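Haloacid dehalogenase-like hydrolase (Salmonella enterica subsp. enterica serovar Typhi, PDB 4EZE) probably hydrolyses O-phosphoserine to serine and phosphate with magnesium as cofactor, the last step of serine biosynthesis, as a HAD-superfamily phosphatase of the SerB family. Local coordinates at residues Lys39-Thr44 / Leu55-Arg60; Ile128-Gly133 / Cys175-Leu180; Thr139-Gln144 / Gly148-Asn153; Leu188-Ala193 / Leu308-Ile313. All coordinates share one frame; numbering follows the deposited sequence.

Contact 1 (Lys39-Thr44 / Leu55-Arg60)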
loop_
_atom_site.group_PDB
_atom_site.type_symbol
_atom_site.label_atom_id
_atom_site.label_comp_id
_atom_site.label_asym_id
_atom_site.label_seq_id
_atom_site.Cartn_x
_atom_site.Cartn_y
_atom_site.Cartn_z
ATOM N N LYS A 39 26.335 -4.514 14.620
ATOM C CA LYS A 39 27.571 -5.283 14.562
ATOM C C LYS A 39 27.479 -6.287 13.433
ATOM O O LYS A 39 28.304 -6.312 12.508
ATOM C CB LYS A 39 27.793 -6.000 15.892
ATOM C CG LYS A 39 29.178 -6.596 16.078
ATOM C CD LYS A 39 29.416 -6.973 17.536
ATOM C CE LYS A 39 30.680 -7.801 17.707
ATOM N NZ LYS A 39 30.716 -8.930 16.733
ATOM N N LYS A 40 26.438 -7.101 13.508
ATOM C CA LYS A 40 26.207 -8.158 12.541
ATOM C C LYS A 40 26.185 -7.622 11.115
ATOM O O LYS A 40 26.633 -8.284 10.177
ATOM C CB LYS A 40 24.881 -8.833 12.874
ATOM C CG LYS A 40 24.620 -10.127 12.147
ATOM C CD LYS A 40 23.200 -10.584 12.418
ATOM C CE LYS A 40 23.034 -12.042 12.048
ATOM N NZ LYS A 40 21.726 -12.197 11.368
ATOM N N LEU A 41 25.643 -6.423 10.937
ATOM C CA LEU A 41 25.426 -5.910 9.578
ATOM C C LEU A 41 26.680 -5.235 9.030
ATOM O O LEU A 41 26.895 -5.187 7.815
ATOM C CB LEU A 41 24.206 -4.976 9.544
ATOM C CG LEU A 41 23.900 -3.941 8.447
ATOM C CD1 LEU A 41 23.251 -4.603 7.250
ATOM C CD2 LEU A 41 22.972 -2.855 9.005
ATOM N N GLN A 42 27.515 -4.708 9.919
ATOM C CA GLN A 42 28.798 -4.165 9.470
ATOM C C GLN A 42 29.629 -5.288 8.890
ATOM O O GLN A 42 30.145 -5.184 7.779
ATOM C CB GLN A 42 29.580 -3.531 10.612
ATOM C CG GLN A 42 28.764 -2.600 11.480
ATOM C CD GLN A 42 29.639 -1.586 12.171
ATOM O OE1 GLN A 42 29.631 -1.469 13.399
ATOM N NE2 GLN A 42 30.422 -0.855 11.380
ATOM N N GLU A 43 29.748 -6.369 9.655
ATOM C CA GLU A 43 30.544 -7.510 9.234
ATOM C C GLU A 43 30.053 -8.097 7.912
ATOM O O GLU A 43 30.856 -8.456 7.053
ATOM C CB GLU A 43 30.596 -8.564 10.341
ATOM C CG GLU A 43 31.169 -8.015 11.642
ATOM C CD GLU A 43 31.076 -8.999 12.799
ATOM O OE1 GLU A 43 31.122 -8.548 13.967
ATOM O OE2 GLU A 43 30.953 -10.220 12.547
ATOM N N THR A 44 28.739 -8.163 7.726
ATOM C CA THR A 44 28.214 -8.733 6.491
ATOM C C THR A 44 28.320 -7.768 5.318
ATOM O O THR A 44 28.482 -8.187 4.175
ATOM C CB THR A 44 26.755 -9.191 6.647
ATOM O OG1 THR A 44 26.665 -10.077 7.763
ATOM C CG2 THR A 44 26.266 -9.917 5.362
ATOM N N LEU A 55 31.148 5.209 7.054
ATOM C CA LEU A 55 29.855 4.666 7.430
ATOM C C LEU A 55 29.393 5.260 8.737
ATOM O O LEU A 55 29.997 5.040 9.780
ATOM C CB LEU A 55 29.921 3.150 7.559
ATOM C CG LEU A 55 30.241 2.420 6.264
ATOM C CD1 LEU A 55 29.742 0.997 6.334
ATOM C CD2 LEU A 55 29.637 3.149 5.088
ATOM N N LEU A 56 28.306 6.011 8.677
ATOM C CA LEU A 56 27.776 6.639 9.868
ATOM C C LEU A 56 26.537 5.902 10.352
ATOM O O LEU A 56 25.522 5.872 9.676
ATOM C CB LEU A 56 27.461 8.100 9.578
ATOM C CG LEU A 56 27.062 8.979 10.755
ATOM C CD1 LEU A 56 27.825 8.591 12.005
ATOM C CD2 LEU A 56 27.300 10.429 10.395
ATOM N N PHE A 57 26.642 5.304 11.527
ATOM C CA PHE A 57 25.566 4.533 12.124
ATOM C C PHE A 57 25.083 5.245 13.352
ATOM O O PHE A 57 25.854 5.468 14.274
ATOM C CB PHE A 57 26.085 3.185 12.604
ATOM C CG PHE A 57 26.091 2.130 11.554
ATOM C CD1 PHE A 57 24.904 1.697 10.993
ATOM C CD2 PHE A 57 27.274 1.558 11.145
ATOM C CE1 PHE A 57 24.902 0.712 10.029
ATOM C CE2 PHE A 57 27.283 0.569 10.181
ATOM C CZ PHE A 57 26.097 0.147 9.624
ATOM N N ASP A 58 23.802 5.571 13.389
ATOM C CA ASP A 58 23.254 6.255 14.538
ATOM C C ASP A 58 21.965 5.550 14.945
ATOM O O ASP A 58 21.050 5.394 14.137
ATOM C CB ASP A 58 23.025 7.739 14.189
ATOM C CG ASP A 58 23.090 8.637 15.401
ATOM O OD1 ASP A 58 23.209 8.115 16.530
ATOM O OD2 ASP A 58 23.020 9.871 15.224
ATOM N N LYS A 59 21.898 5.089 16.186
ATOM C CA LYS A 59 20.681 4.471 16.654
ATOM C C LYS A 59 19.802 5.523 17.303
ATOM O O LYS A 59 20.269 6.322 18.101
ATOM C CB LYS A 59 20.964 3.305 17.596
ATOM C CG LYS A 59 21.744 3.649 18.836
ATOM C CD LYS A 59 21.980 2.390 19.653
ATOM C CE LYS A 59 22.713 2.712 20.939
ATOM N NZ LYS A 59 22.859 1.480 21.748
ATOM N N ARG A 60 18.526 5.508 16.948
ATOM C CA ARG A 60 17.627 6.598 17.280
ATOM C C ARG A 60 16.241 6.095 17.631
ATOM O O ARG A 60 15.893 4.950 17.364
ATOM C CB ARG A 60 17.538 7.540 16.089
ATOM C CG ARG A 60 18.896 8.069 15.671
ATOM C CD ARG A 60 18.754 9.297 14.782
ATOM N NE ARG A 60 20.061 9.909 14.557
ATOM C CZ ARG A 60 20.304 10.908 13.714
ATOM N NH1 ARG A 60 19.322 11.437 12.991
ATOM N NH2 ARG A 60 21.539 11.381 13.594
#
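L41 and Q42 of helix 34-45 look across at F57 of the edge strand 56-62, and the two backbones stay well apart, the closest CA atoms being those of Q42 and L55 at 9.1 Å. The phenyl ring of F57 bridges that gap. Its CB points at the helix, and its two meta carbons meet different residues. Q42 takes one of them: its CG lies 3.7 Å from F57 CE2, and the amide NE2 comes to 3.6 Å from that same carbon. With Q42 CG anti to the carbonyl carbon (chi1 -47°) and the chain extended beyond it, the side chain slides past the ring in the opposite direction, its amide plane 62° from the ring plane. On the other meta carbon, F57 CE1, rests L41 CD2 at 4.2 Å. F57 also touches Q38, L70 and L72, while L41 leans on W94. The helix thus covers one face of the antiparallel sheet in a βαββαβ, ferredoxin-like unit. No hydrogen bond links the two segments. The contact is dispersion between a ring, a methyl group and the aliphatic and amide parts of a glutamine, consistent with its place at the border between core and solvent.

Contact 2 (Ile128-Gly133 / Cys175-Leu180)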
loop_
_atom_site.group_PDB
_atom_site.type_symbol
_atom_site.label_atom_id
_atom_site.label_comp_id
_atom_site.label_asym_id
_atom_site.label_seq_id
_atom_site.Cartn_x
_atom_site.Cartn_y
_atom_site.Cartn_z
ATOM N N ILE A 128 -17.710 -10.923 1.199
ATOM C CA ILE A 128 -19.134 -10.911 0.960
ATOM C C ILE A 128 -19.560 -12.305 0.528
ATOM O O ILE A 128 -20.553 -12.835 1.009
ATOM C CB ILE A 128 -19.488 -9.907 -0.116
ATOM C CG1 ILE A 128 -19.151 -8.501 0.375
ATOM C CG2 ILE A 128 -20.958 -10.030 -0.485
ATOM C CD1 ILE A 128 -19.266 -7.469 -0.722
ATOM N N ALA A 129 -18.769 -12.897 -0.361
ATOM C CA ALA A 129 -18.958 -14.252 -0.819
ATOM C C ALA A 129 -19.047 -15.253 0.315
ATOM O O ALA A 129 -19.946 -16.104 0.327
ATOM C CB ALA A 129 -17.834 -14.649 -1.760
ATOM N N ARG A 130 -18.117 -15.178 1.261
ATOM C CA ARG A 130 -18.134 -16.159 2.330
ATOM C C ARG A 130 -19.367 -15.960 3.199
ATOM O O ARG A 130 -19.982 -16.922 3.639
ATOM C CB ARG A 130 -16.846 -16.175 3.159
ATOM C CG ARG A 130 -16.442 -17.600 3.544
ATOM C CD ARG A 130 -15.244 -17.677 4.477
ATOM N NE ARG A 130 -15.444 -16.823 5.639
ATOM C CZ ARG A 130 -14.752 -15.713 5.860
ATOM N NH1 ARG A 130 -13.806 -15.360 5.000
ATOM N NH2 ARG A 130 -14.996 -14.970 6.937
ATOM N N GLU A 131 -19.746 -14.710 3.421
ATOM C CA GLU A 131 -20.961 -14.415 4.160
ATOM C C GLU A 131 -22.194 -15.045 3.482
ATOM O O GLU A 131 -23.166 -15.380 4.145
ATOM C CB GLU A 131 -21.151 -12.907 4.263
ATOM C CG GLU A 131 -22.379 -12.479 5.032
ATOM C CD GLU A 131 -22.136 -12.490 6.522
ATOM O OE1 GLU A 131 -21.048 -12.946 6.939
ATOM O OE2 GLU A 131 -23.027 -12.039 7.271
ATOM N N LEU A 132 -22.133 -15.219 2.166
ATOM C CA LEU A 132 -23.282 -15.660 1.394
ATOM C C LEU A 132 -23.222 -17.132 1.020
ATOM O O LEU A 132 -24.111 -17.645 0.336
ATOM C CB LEU A 132 -23.422 -14.808 0.126
ATOM C CG LEU A 132 -23.718 -13.346 0.464
ATOM C CD1 LEU A 132 -24.111 -12.530 -0.759
ATOM C CD2 LEU A 132 -24.795 -13.276 1.528
ATOM N N GLY A 133 -22.183 -17.823 1.463
ATOM C CA GLY A 133 -22.048 -19.240 1.120
ATOM C C GLY A 133 -21.498 -19.489 -0.285
ATOM O O GLY A 133 -21.670 -20.571 -0.847
ATOM N N CYS A 175 -18.693 -4.754 5.708
ATOM C CA CYS A 175 -17.771 -3.636 5.747
ATOM C C CYS A 175 -17.378 -3.323 7.179
ATOM O O CYS A 175 -16.234 -3.013 7.463
ATOM C CB CYS A 175 -18.403 -2.409 5.106
ATOM S SG CYS A 175 -17.294 -1.024 4.973
ATOM N N ASP A 176 -18.345 -3.416 8.077
ATOM C CA ASP A 176 -18.132 -3.111 9.482
ATOM C C ASP A 176 -17.113 -4.026 10.146
ATOM O O ASP A 176 -16.383 -3.600 11.025
ATOM C CB ASP A 176 -19.452 -3.105 10.246
ATOM C CG ASP A 176 -20.238 -1.832 10.032
ATOM O OD1 ASP A 176 -19.795 -0.988 9.231
ATOM O OD2 ASP A 176 -21.297 -1.670 10.664
ATOM N N ARG A 177 -17.091 -5.291 9.760
ATOM C CA ARG A 177 -16.153 -6.231 10.362
ATOM C C ARG A 177 -14.761 -6.277 9.701
ATOM O O ARG A 177 -13.904 -7.055 10.102
ATOM C CB ARG A 177 -16.768 -7.623 10.494
ATOM C CG ARG A 177 -17.020 -8.341 9.204
ATOM C CD ARG A 177 -17.340 -9.786 9.485
ATOM N NE ARG A 177 -17.096 -10.628 8.325
ATOM C CZ ARG A 177 -18.050 -11.077 7.523
ATOM N NH1 ARG A 177 -19.314 -10.772 7.770
ATOM N NH2 ARG A 177 -17.739 -11.836 6.484
ATOM N N MET A 178 -14.553 -5.454 8.680
ATOM C CA MET A 178 -13.253 -5.348 8.030
ATOM C C MET A 178 -12.263 -4.711 8.995
ATOM O O MET A 178 -12.649 -3.880 9.805
ATOM C CB MET A 178 -13.352 -4.502 6.765
ATOM C CG MET A 178 -14.150 -5.135 5.649
ATOM S SD MET A 178 -13.750 -6.871 5.416
ATOM C CE MET A 178 -14.241 -7.090 3.723
ATOM N N THR A 179 -10.991 -5.090 8.919
ATOM C CA THR A 179 -10.020 -4.537 9.858
ATOM C C THR A 179 -8.965 -3.685 9.179
ATOM O O THR A 179 -8.351 -4.090 8.184
ATOM C CB THR A 179 -9.334 -5.642 10.682
ATOM O OG1 THR A 179 -8.993 -6.725 9.815
ATOM C CG2 THR A 179 -10.287 -6.160 11.761
ATOM N N LEU A 180 -8.793 -2.485 9.718
ATOM C CA LEU A 180 -7.702 -1.598 9.352
ATOM C C LEU A 180 -6.391 -2.355 9.423
ATOM O O LEU A 180 -6.184 -3.117 10.368
ATOM C CB LEU A 180 -7.636 -0.484 10.368
ATOM C CG LEU A 180 -7.118 0.763 9.704
ATOM C CD1 LEU A 180 -7.755 0.754 8.336
ATOM C CD2 LEU A 180 -7.504 2.008 10.479
#
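R177, at the end of helix 168-176, reaches over to E131 in the last turn of helix 124-131 and gives up more surface here than any other residue. Its NH1 donates to E131 OE1 at 2.9 Å in a salt bridge. The bond is bent, with an N-H...O angle of 135° and OE1 tilted from the guanidinium plane of R177. On the acceptor side the nitrogen sits above the carboxylate plane, 65° out of it, and not beside it. R177 gets there with CG between its backbone N and carbonyl carbon (chi1 68°) and a chain extended as far as NE. E131 comes to meet it with its chain bent about CB-CG. R130 is the third participant; its NH2 lies 4.2 Å from R177 NH2, with the two guanidinium planes turned well away from one another. E127, one turn earlier on the same helix, makes sense of that pairing, since its carboxylate forms salt bridges with both R130 NH1 and R177 NH2. Two arginines and two glutamates thus make a small charge network on the surface. G133 ends the helix in a Schellman motif. Such helices, placed between the first two core strands 110-113 and 197-202, are consistent with the α-helical C1 cap of HAD phosphatases, here tied together by ion pairs.

Contact 3 (Thr139-Gln144 / Gly148-Asn153)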
loop_
_atom_site.group_PDB
_atom_site.type_symbol
_atom_site.label_atom_id
_atom_site.label_comp_id
_atom_site.label_asym_id
_atom_site.label_seq_id
_atom_site.Cartn_x
_atom_site.Cartn_y
_atom_site.Cartn_z
ATOM N N THR A 139 -14.323 -17.930 -5.610
ATOM C CA THR A 139 -12.920 -18.276 -5.666
ATOM C C THR A 139 -12.582 -18.886 -7.012
ATOM O O THR A 139 -11.452 -18.773 -7.469
ATOM C CB THR A 139 -12.526 -19.250 -4.560
ATOM O OG1 THR A 139 -12.534 -18.558 -3.307
ATOM C CG2 THR A 139 -11.138 -19.796 -4.830
ATOM N N ALA A 140 -13.562 -19.525 -7.651
ATOM C CA ALA A 140 -13.321 -20.163 -8.956
ATOM C C ALA A 140 -13.131 -19.141 -10.069
ATOM O O ALA A 140 -12.314 -19.326 -10.974
ATOM C CB ALA A 140 -14.447 -21.125 -9.318
ATOM N N ILE A 141 -13.915 -18.073 -10.016
ATOM C CA ILE A 141 -13.775 -17.011 -10.988
ATOM C C ILE A 141 -12.361 -16.469 -10.835
ATOM O O ILE A 141 -11.663 -16.246 -11.826
ATOM C CB ILE A 141 -14.837 -15.913 -10.773
ATOM C CG1 ILE A 141 -16.234 -16.494 -11.042
ATOM C CG2 ILE A 141 -14.547 -14.676 -11.638
ATOM C CD1 ILE A 141 -17.284 -16.103 -10.013
ATOM N N THR A 142 -11.930 -16.286 -9.589
ATOM C CA THR A 142 -10.566 -15.829 -9.319
ATOM C C THR A 142 -9.578 -16.796 -9.947
ATOM O O THR A 142 -8.592 -16.382 -10.542
ATOM C CB THR A 142 -10.268 -15.717 -7.813
ATOM O OG1 THR A 142 -11.186 -14.799 -7.207
ATOM C CG2 THR A 142 -8.851 -15.217 -7.602
ATOM N N GLN A 143 -9.860 -18.088 -9.795
ATOM C CA GLN A 143 -9.104 -19.146 -10.451
ATOM C C GLN A 143 -8.885 -18.825 -11.913
ATOM O O GLN A 143 -7.756 -18.686 -12.357
ATOM C CB GLN A 143 -9.877 -20.459 -10.394
ATOM C CG GLN A 143 -10.400 -20.820 -9.022
ATOM C CD GLN A 143 -9.280 -21.101 -8.052
ATOM O OE1 GLN A 143 -8.396 -20.263 -7.847
ATOM N NE2 GLN A 143 -9.303 -22.290 -7.448
ATOM N N GLN A 144 -9.959 -18.655 -12.668
ATOM C CA GLN A 144 -9.803 -18.467 -14.099
ATOM C C GLN A 144 -8.977 -17.240 -14.463
ATOM O O GLN A 144 -8.138 -17.302 -15.353
ATOM C CB GLN A 144 -11.168 -18.365 -14.771
ATOM C CG GLN A 144 -12.161 -19.407 -14.322
ATOM C CD GLN A 144 -13.442 -19.362 -15.123
ATOM O OE1 GLN A 144 -13.444 -18.978 -16.290
ATOM N NE2 GLN A 144 -14.543 -19.762 -14.500
ATOM N N GLY A 148 -5.055 -16.888 -16.120
ATOM C CA GLY A 148 -4.970 -16.138 -17.360
ATOM C C GLY A 148 -6.073 -16.510 -18.312
ATOM O O GLY A 148 -6.162 -15.998 -19.418
ATOM N N LYS A 149 -6.941 -17.394 -17.859
ATOM C CA LYS A 149 -8.081 -17.846 -18.640
ATOM C C LYS A 149 -9.125 -16.748 -18.857
ATOM O O LYS A 149 -9.932 -16.823 -19.779
ATOM C CB LYS A 149 -8.714 -19.061 -17.964
ATOM C CG LYS A 149 -8.798 -20.297 -18.844
ATOM C CD LYS A 149 -9.364 -21.488 -18.075
ATOM C CE LYS A 149 -8.596 -21.758 -16.784
ATOM N NZ LYS A 149 -7.231 -22.314 -17.012
ATOM N N LEU A 150 -9.134 -15.754 -17.975
ATOM C CA LEU A 150 -10.148 -14.704 -18.018
ATOM C C LEU A 150 -9.601 -13.306 -17.754
ATOM O O LEU A 150 -8.652 -13.137 -16.996
ATOM C CB LEU A 150 -11.225 -15.021 -16.987
ATOM C CG LEU A 150 -12.592 -14.361 -17.098
ATOM C CD1 LEU A 150 -13.254 -14.751 -18.399
ATOM C CD2 LEU A 150 -13.435 -14.805 -15.922
ATOM N N ASP A 151 -10.211 -12.301 -18.376
ATOM C CA ASP A 151 -9.830 -10.909 -18.151
ATOM C C ASP A 151 -10.239 -10.414 -16.768
ATOM O O ASP A 151 -11.270 -10.803 -16.242
ATOM C CB ASP A 151 -10.434 -9.993 -19.210
ATOM C CG ASP A 151 -9.886 -8.588 -19.130
ATOM O OD1 ASP A 151 -10.544 -7.657 -19.628
ATOM O OD2 ASP A 151 -8.789 -8.413 -18.563
ATOM N N PHE A 152 -9.427 -9.540 -16.194
ATOM C CA PHE A 152 -9.675 -9.004 -14.865
ATOM C C PHE A 152 -10.981 -8.227 -14.757
ATOM O O PHE A 152 -11.654 -8.284 -13.736
ATOM C CB PHE A 152 -8.504 -8.146 -14.423
ATOM C CG PHE A 152 -7.194 -8.841 -14.537
ATOM C CD1 PHE A 152 -6.864 -9.859 -13.664
ATOM C CD2 PHE A 152 -6.294 -8.491 -15.523
ATOM C CE1 PHE A 152 -5.660 -10.508 -13.766
ATOM C CE2 PHE A 152 -5.090 -9.134 -15.628
ATOM C CZ PHE A 152 -4.770 -10.146 -14.749
ATOM N N ASN A 153 -11.324 -7.476 -15.791
ATOM C CA ASN A 153 -12.590 -6.773 -15.783
ATOM C C ASN A 153 -13.722 -7.784 -15.739
ATOM O O ASN A 153 -14.694 -7.613 -15.018
ATOM C CB ASN A 153 -12.731 -5.881 -17.012
ATOM C CG ASN A 153 -11.952 -4.596 -16.892
ATOM O OD1 ASN A 153 -11.005 -4.505 -16.132
ATOM N ND2 ASN A 153 -12.351 -3.595 -17.651
#
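Q144, near the end of helix 135-146, meets K149 and L150 just after the chain has turned, and its side chain is a good thread to follow. At the root, Q144 CB is in contact with two neighbours at once, 4.0 Å from L150 CB and 4.1 Å from K149 CB. CG stands anti to the carbonyl carbon (chi1 -46°), which carries the rest of the chain away from the backbone oxygen. CG and CD then run extended, approaching no atom of 148-153 as closely as CB does. At the tip Q144 OE1 touches again, 4.2 Å from L150 CD2, so L150 is met at both ends of the glutamine. I141 CG2, one turn back along the helix, lies 4.4 Å from L150 CD2, roughly at a right angle to the direction of the glutamine oxygen.

The main chain of Q144 does as much as its side chain. Q144 O accepts two weak hydrogen bonds, from K149 N at 2.8 Å and from L150 N at 3.2 Å, and K149 CB packs against the same oxygen. G148, with positive phi, closes the helix in a Schellman motif. The lysine's charged end turns aside to a salt bridge with E147, and R158 of helix 152-161 packs on both I141 and L150. Chemically, then, the helix-to-helix turn combines two weak, bent bonds converging on the Q144 carbonyl with a leucine packed back against I141 and the Q144 chain.

Contact 4 (Leu188-Ala193 / Leu308-Ile313)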
loop_
_atom_site.group_PDB
_atom_site.type_symbol
_atom_site.label_atom_id
_atom_site.label_comp_id
_atom_site.label_asym_id
_atom_site.label_seq_id
_atom_site.Cartn_x
_atom_site.Cartn_y
_atom_site.Cartn_z
ATOM N N LEU A 188 -1.927 7.901 10.251
ATOM C CA LEU A 188 -2.851 8.748 9.483
ATOM C C LEU A 188 -2.922 10.226 9.915
ATOM O O LEU A 188 -2.992 11.129 9.087
ATOM C CB LEU A 188 -4.264 8.158 9.540
ATOM C CG LEU A 188 -4.450 6.983 8.612
ATOM C CD1 LEU A 188 -5.834 6.407 8.858
ATOM C CD2 LEU A 188 -4.240 7.460 7.174
ATOM N N PRO A 189 -2.964 10.461 11.218
ATOM C CA PRO A 189 -2.975 11.803 11.800
ATOM C C PRO A 189 -1.654 12.505 11.516
ATOM O O PRO A 189 -1.600 13.724 11.368
ATOM C CB PRO A 189 -3.114 11.538 13.312
ATOM C CG PRO A 189 -3.570 10.112 13.446
ATOM C CD PRO A 189 -3.126 9.383 12.215
ATOM N N VAL A 190 -0.587 11.731 11.434
ATOM C CA VAL A 190 0.728 12.282 11.151
ATOM C C VAL A 190 0.839 12.688 9.681
ATOM O O VAL A 190 1.436 13.717 9.339
ATOM C CB VAL A 190 1.783 11.235 11.497
ATOM C CG1 VAL A 190 3.176 11.750 11.179
ATOM C CG2 VAL A 190 1.609 10.836 12.963
ATOM N N ILE A 191 0.257 11.874 8.809
ATOM C CA ILE A 191 0.238 12.170 7.374
ATOM C C ILE A 191 -0.409 13.532 7.160
ATOM O O ILE A 191 0.075 14.372 6.386
ATOM C CB ILE A 191 -0.601 11.120 6.636
ATOM C CG1 ILE A 191 -0.148 9.715 7.040
ATOM C CG2 ILE A 191 -0.569 11.335 5.123
ATOM C CD1 ILE A 191 0.380 8.885 5.900
ATOM N N LYS A 192 -1.523 13.726 7.859
ATOM C CA LYS A 192 -2.267 14.969 7.814
ATOM C C LYS A 192 -1.406 16.107 8.387
ATOM O O LYS A 192 -1.281 17.149 7.757
ATOM C CB LYS A 192 -3.576 14.814 8.589
ATOM C CG LYS A 192 -4.544 15.970 8.421
ATOM C CD LYS A 192 -5.318 16.202 9.707
ATOM C CE LYS A 192 -6.718 15.632 9.608
ATOM N NZ LYS A 192 -7.504 16.396 8.601
ATOM N N ALA A 193 -0.794 15.894 9.557
ATOM C CA ALA A 193 0.047 16.920 10.187
ATOM C C ALA A 193 1.181 17.325 9.286
ATOM O O ALA A 193 1.763 18.386 9.484
ATOM C CB ALA A 193 0.607 16.464 11.535
ATOM N N LEU A 308 5.601 2.750 9.723
ATOM C CA LEU A 308 6.884 2.963 9.016
ATOM C C LEU A 308 6.846 4.018 7.900
ATOM O O LEU A 308 7.885 4.508 7.490
ATOM C CB LEU A 308 7.451 1.656 8.441
ATOM C CG LEU A 308 7.823 0.462 9.332
ATOM C CD1 LEU A 308 8.781 -0.458 8.594
ATOM C CD2 LEU A 308 8.463 0.908 10.633
ATOM N N LEU A 309 5.667 4.378 7.393
ATOM C CA LEU A 309 5.628 5.470 6.413
ATOM C C LEU A 309 6.265 6.753 6.986
ATOM O O LEU A 309 6.674 7.659 6.253
ATOM C CB LEU A 309 4.206 5.756 5.967
ATOM C CG LEU A 309 3.496 4.642 5.211
ATOM C CD1 LEU A 309 2.074 5.085 4.961
ATOM C CD2 LEU A 309 4.189 4.413 3.887
ATOM N N LEU A 310 6.363 6.854 8.300
ATOM C CA LEU A 310 7.088 8.005 8.835
ATOM C C LEU A 310 8.406 8.265 8.104
ATOM O O LEU A 310 8.714 9.413 7.766
ATOM C CB LEU A 310 7.374 7.830 10.318
ATOM C CG LEU A 310 7.833 9.158 10.927
ATOM C CD1 LEU A 310 6.679 10.136 10.898
ATOM C CD2 LEU A 310 8.322 8.951 12.340
ATOM N N PHE A 311 9.191 7.207 7.878
ATOM C CA PHE A 311 10.534 7.358 7.276
ATOM C C PHE A 311 10.537 7.968 5.891
ATOM O O PHE A 311 11.572 8.367 5.375
ATOM C CB PHE A 311 11.307 6.037 7.302
ATOM C CG PHE A 311 11.575 5.569 8.688
ATOM C CD1 PHE A 311 10.720 4.653 9.292
ATOM C CD2 PHE A 311 12.608 6.130 9.430
ATOM C CE1 PHE A 311 10.926 4.247 10.598
ATOM C CE2 PHE A 311 12.830 5.728 10.740
ATOM C CZ PHE A 311 11.990 4.788 11.329
ATOM N N LEU A 312 9.371 8.049 5.282
ATOM C CA LEU A 312 9.329 8.566 3.951
ATOM C C LEU A 312 8.690 9.957 3.930
ATOM O O LEU A 312 8.529 10.535 2.868
ATOM C CB LEU A 312 8.543 7.624 3.045
ATOM C CG LEU A 312 8.988 6.161 3.004
ATOM C CD1 LEU A 312 7.856 5.355 2.398
ATOM C CD2 LEU A 312 10.245 5.943 2.202
ATOM N N ILE A 313 8.314 10.492 5.086
ATOM C CA ILE A 313 7.688 11.813 5.077
ATOM C C ILE A 313 8.230 12.776 6.125
ATOM O O ILE A 313 8.000 13.980 6.025
ATOM C CB ILE A 313 6.157 11.730 5.190
ATOM C CG1 ILE A 313 5.748 11.203 6.559
ATOM C CG2 ILE A 313 5.598 10.842 4.083
ATOM C CD1 ILE A 313 4.251 11.268 6.761
#
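V190 and L310 meet methyl to methyl, V190 CG1 lying 3.9 Å from L310 CD1, with the two side chains running at about a right angle. The next residue, I191, makes two contacts of its own. I191 CD1 reaches L309 CD1 at 4.3 Å, again one methyl against another, while I313 comes in from the other segment and sets its CD1 4.2 Å from I191 CA, against the helix backbone. I313 manages this because CG1 sits between its backbone N and carbonyl carbon (chi1 67°), and CD1 continues outward from there.

Backbone bonding fixes these groups. On the helical side K192 N and A193 N bond back to L188 O and P189 O. In 308-313 three successive bonds, F311 N to L308 O, L312 N to L309 O and I313 N to L310 O, wind the chain tightly and point L309 and I313 toward the helix, while L310 brings only its end to it. Next come the parallel sheet, where I191 packs on I111 and L309 on F113 and I285, and F196, which also touches I191. V190 instead packs on L64 of the N-terminal unit. F311 turns to the antiparallel sheet, where its ring meets that of Y69 edge-to-face and also touches Y27. The C-terminal segment is therefore wedged between helix 184-193, the parallel sheet and the N-terminal unit. All five touching residues are buried, and the two segments meet through apolar packing, with no hydrogen bond between them.

The four contacts sample three regions of one chain. Contact 1 lies in the N-terminal antiparallel unit, contacts 2 and 3 in the helical region between core strands 110-113 and 197-202, and contact 4 against the parallel sheet. Contacts 2 and 3 are neighbours, their centres about 21 Å apart: helices 135-146 and 152-161 come between the two helices that contact 2 joins, so contact 3 falls within its span of the chain. Contact 1 stands on the far side of the molecule, with its centre about 45 Å from that of contact 2. Contact 4, about 25 Å from contact 1 between centres, brings the C-terminal end back to the core, connecting the N-terminal unit with the HAD core that carries the metal site.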